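Local coordinates for protein IscA (Thermosynechococcus elongatus, PDB 1X0G) that probably serves as a scaffold for iron-sulfur cluster assembly, holding a [2Fe-2S] cluster through conserved cysteines, at residues I9-R14 against V79-D84. Numbering follows the deposited sequence.
Sequences IQELER and VDYIED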
ATOM      1  N   ILE C   9      21.672 -17.214 -14.236  1.00 67.40           N
ATOM      2  CA  ILE C   9      21.257 -18.518 -14.790  1.00 68.06           C
ATOM      3  C   ILE C   9      21.779 -19.696 -14.007  1.00 68.35           C
ATOM      4  O   ILE C   9      21.058 -20.654 -13.736  1.00 68.44           O
ATOM      5  CB  ILE C   9      21.750 -18.710 -16.222  1.00 67.81           C
ATOM      6  CG1 ILE C   9      21.186 -17.637 -17.129  1.00 68.40           C
ATOM      7  CG2 ILE C   9      21.343 -20.071 -16.739  1.00 67.99           C
ATOM      8  CD1 ILE C   9      19.678 -17.753 -17.288  1.00 70.69           C
ATOM      9  N   GLN C  10      23.056 -19.602 -13.672  1.00 69.26           N
ATOM     10  CA  GLN C  10      23.806 -20.651 -12.991  1.00 70.32           C
ATOM     11  C   GLN C  10      23.215 -20.888 -11.629  1.00 70.34           C
ATOM     12  O   GLN C  10      23.048 -22.034 -11.215  1.00 70.55           O
ATOM     13  CB  GLN C  10      25.281 -20.227 -12.874  1.00 70.83           C
ATOM     14  CG  GLN C  10      26.208 -21.052 -11.982  1.00 73.03           C
ATOM     15  CD  GLN C  10      27.650 -20.942 -12.491  1.00 78.45           C
ATOM     16  OE1 GLN C  10      28.005 -19.935 -13.128  1.00 80.72           O
ATOM     17  NE2 GLN C  10      28.477 -21.985 -12.252  1.00 79.94           N
ATOM     18  N   GLU C  11      22.900 -19.795 -10.943  1.00 70.07           N
ATOM     19  CA  GLU C  11      22.288 -19.902  -9.669  1.00 70.52           C
ATOM     20  C   GLU C  11      20.877 -20.425  -9.804  1.00 70.65           C
ATOM     21  O   GLU C  11      20.418 -21.196  -8.977  1.00 70.49           O
ATOM     22  CB  GLU C  11      22.223 -18.534  -9.041  1.00 71.17           C
ATOM     23  CG  GLU C  11      21.479 -18.508  -7.707  1.00 72.02           C
ATOM     24  CD  GLU C  11      22.191 -19.231  -6.580  1.00 75.48           C
ATOM     25  OE1 GLU C  11      23.319 -19.812  -6.733  1.00 78.98           O
ATOM     26  OE2 GLU C  11      21.589 -19.204  -5.512  1.00 76.44           O
ATOM     27  N   LEU C  12      20.176 -20.001 -10.837  1.00 70.93           N
ATOM     28  CA  LEU C  12      18.875 -20.571 -11.066  1.00 72.02           C
ATOM     29  C   LEU C  12      18.860 -22.060 -11.315  1.00 73.37           C
ATOM     30  O   LEU C  12      17.988 -22.736 -10.809  1.00 73.28           O
ATOM     31  CB  LEU C  12      18.156 -19.872 -12.181  1.00 71.88           C
ATOM     32  CG  LEU C  12      17.748 -18.523 -11.630  1.00 70.77           C
ATOM     33  CD1 LEU C  12      17.209 -17.732 -12.751  1.00 69.25           C
ATOM     34  CD2 LEU C  12      16.737 -18.636 -10.501  1.00 71.99           C
ATOM     35  N   GLU C  13      19.793 -22.606 -12.065  1.00 75.11           N
ATOM     36  CA  GLU C  13      19.708 -24.058 -12.216  1.00 78.52           C
ATOM     37  C   GLU C  13      20.088 -24.786 -10.934  1.00 79.70           C
ATOM     38  O   GLU C  13      19.737 -25.973 -10.764  1.00 81.04           O
ATOM     39  CB  GLU C  13      20.498 -24.598 -13.398  1.00 78.17           C
ATOM     40  CG  GLU C  13      21.883 -24.066 -13.434  1.00 82.40           C
ATOM     41  CD  GLU C  13      22.209 -23.498 -14.792  1.00 88.12           C
ATOM     42  OE1 GLU C  13      21.247 -23.241 -15.566  1.00 89.29           O
ATOM     43  OE2 GLU C  13      23.420 -23.312 -15.083  1.00 90.56           O
ATOM     44  N   ARG C  14      20.799 -24.083 -10.053  1.00 80.67           N
ATOM     45  CA  ARG C  14      21.282 -24.630  -8.793  1.00 81.59           C
ATOM     46  C   ARG C  14      20.120 -24.916  -7.854  1.00 81.84           C
ATOM     47  O   ARG C  14      20.095 -25.941  -7.192  1.00 81.64           O
ATOM     48  CB  ARG C  14      22.228 -23.634  -8.120  1.00 82.22           C
ATOM     49  CG  ARG C  14      23.437 -24.296  -7.426  1.00 83.92           C
ATOM     50  CD  ARG C  14      23.612 -23.743  -6.022  1.00 84.27           C
ATOM     51  NE  ARG C  14      22.980 -24.620  -5.038  1.00 87.45           N
ATOM     52  CZ  ARG C  14      22.015 -24.263  -4.183  1.00 90.00           C
ATOM     53  NH1 ARG C  14      21.534 -23.015  -4.158  1.00 90.56           N
ATOM     54  NH2 ARG C  14      21.531 -25.170  -3.330  1.00 90.25           N
ATOM     55  N   VAL C  79      18.903  -8.768 -14.453  1.00 68.93           N
ATOM     56  CA  VAL C  79      18.965  -9.438 -13.200  1.00 66.60           C
ATOM     57  C   VAL C  79      20.314 -10.111 -13.220  1.00 66.90           C
ATOM     58  O   VAL C  79      20.658 -10.800 -14.195  1.00 66.50           O
ATOM     59  CB  VAL C  79      17.838 -10.536 -13.124  1.00 66.49           C
ATOM     60  CG1 VAL C  79      18.053 -11.455 -11.941  1.00 63.61           C
ATOM     61  CG2 VAL C  79      16.439  -9.920 -13.089  1.00 64.32           C
ATOM     62  N   ASP C  80      21.065  -9.943 -12.131  1.00 66.24           N
ATOM     63  CA  ASP C  80      22.394 -10.524 -11.994  1.00 65.15           C
ATOM     64  C   ASP C  80      22.360 -11.333 -10.689  1.00 64.20           C
ATOM     65  O   ASP C  80      21.430 -11.183  -9.875  1.00 63.50           O
ATOM     66  CB  ASP C  80      23.308  -9.359 -11.825  1.00 65.82           C
ATOM     67  CG  ASP C  80      24.760  -9.699 -11.965  1.00 68.60           C
ATOM     68  OD1 ASP C  80      25.161 -10.757 -12.514  1.00 71.17           O
ATOM     69  OD2 ASP C  80      25.536  -8.832 -11.521  1.00 72.08           O
ATOM     70  N   TYR C  81      23.345 -12.189 -10.471  1.00 62.28           N
ATOM     71  CA  TYR C  81      23.460 -12.800  -9.178  1.00 61.71           C
ATOM     72  C   TYR C  81      24.884 -12.599  -8.652  1.00 61.27           C
ATOM     73  O   TYR C  81      25.796 -12.918  -9.365  1.00 61.48           O
ATOM     74  CB  TYR C  81      23.128 -14.271  -9.277  1.00 62.03           C
ATOM     75  CG  TYR C  81      23.173 -14.982  -7.942  1.00 61.28           C
ATOM     76  CD1 TYR C  81      22.127 -14.878  -7.022  1.00 59.09           C
ATOM     77  CD2 TYR C  81      24.269 -15.787  -7.597  1.00 63.66           C
ATOM     78  CE1 TYR C  81      22.154 -15.576  -5.784  1.00 58.21           C
ATOM     79  CE2 TYR C  81      24.299 -16.461  -6.354  1.00 65.65           C
ATOM     80  CZ  TYR C  81      23.218 -16.329  -5.474  1.00 61.82           C
ATOM     81  OH  TYR C  81      23.266 -16.966  -4.286  1.00 67.79           O
ATOM     82  N   ILE C  82      25.071 -12.089  -7.424  1.00 59.90           N
ATOM     83  CA  ILE C  82      26.386 -11.828  -6.863  1.00 58.48           C
ATOM     84  C   ILE C  82      26.668 -12.662  -5.597  1.00 57.85           C
ATOM     85  O   ILE C  82      25.885 -12.617  -4.682  1.00 58.92           O
ATOM     86  CB  ILE C  82      26.526 -10.297  -6.638  1.00 59.70           C
ATOM     87  CG1 ILE C  82      26.650  -9.639  -8.007  1.00 60.46           C
ATOM     88  CG2 ILE C  82      27.773  -9.902  -5.752  1.00 53.40           C
ATOM     89  CD1 ILE C  82      26.806  -8.149  -7.954  1.00 64.80           C
ATOM     90  N   GLU C  83      27.725 -13.458  -5.543  1.00 56.27           N
ATOM     91  CA  GLU C  83      28.025 -14.138  -4.295  1.00 56.39           C
ATOM     92  C   GLU C  83      28.286 -13.146  -3.166  1.00 55.11           C
ATOM     93  O   GLU C  83      28.869 -12.101  -3.383  1.00 54.86           O
ATOM     94  CB  GLU C  83      29.272 -15.015  -4.439  1.00 57.40           C
ATOM     95  CG  GLU C  83      29.226 -16.177  -5.487  1.00 62.10           C
ATOM     96  CD  GLU C  83      28.122 -17.270  -5.201  1.00 65.74           C
ATOM     97  OE1 GLU C  83      27.539 -17.379  -4.062  1.00 58.21           O
ATOM     98  OE2 GLU C  83      27.857 -18.029  -6.168  1.00 66.81           O
ATOM     99  N   ASP C  84      27.908 -13.489  -1.947  1.00 54.67           N
ATOM    100  CA  ASP C  84      28.292 -12.703  -0.775  1.00 54.96           C
ATOM    101  C   ASP C  84      28.383 -13.621   0.404  1.00 55.95           C
ATOM    102  O   ASP C  84      28.169 -14.811   0.228  1.00 56.24           O
ATOM    103  CB  ASP C  84      27.326 -11.599  -0.478  1.00 54.95           C
ATOM    104  CG  ASP C  84      25.820 -12.062  -0.478  1.00 59.68           C
ATOM    105  OD1 ASP C  84      25.499 -13.209  -0.012  1.00 60.45           O
ATOM    106  OD2 ASP C  84      24.947 -11.256  -0.961  1.00 61.76           O
TER
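Glu-11 lies along one face of the Tyr-81 ring, and this pair makes up the contact. Glu-11 CG sits nearly straight above the centre of the Tyr-81 ring in a CH-pi contact, 3.5 Å from the centroid. Glu-11 CB covers the near end of the ring, 3.7 Å from Tyr-81 CD2. The carboxylate continues over the far end, with Glu-11 CD 3.3 Å from Tyr-81 CZ. It lies almost flat on the ring, the two planes being 11° apart. Glu-11 CG is anti to the backbone N (chi1 175°), and a bend at chi2 keeps the chain running along the ring. Glu-11 OE2 comes within 3.1 Å of Tyr-81 OH, but no hydrogen bond joins them. The hydroxyl is instead hydrogen-bonded to Gly-87 O, beyond strand 78-82. The contact packs helix 6-15 against the middle strand of a small mixed sheet, between strands 3-4 and 89-93, in this HesB/IscA-family chain. It is away from the cluster site. With alanine at Tyr-81, the methylenes of Glu-11 would probably lose the ring they lie on, and Gly-87 O its hydroxyl partner. Phe-90, on strand 89-93, meets the tyrosine ring edge-to-face, and Ala-8, about one turn before Glu-11 on helix 6-15, also touches Tyr-81.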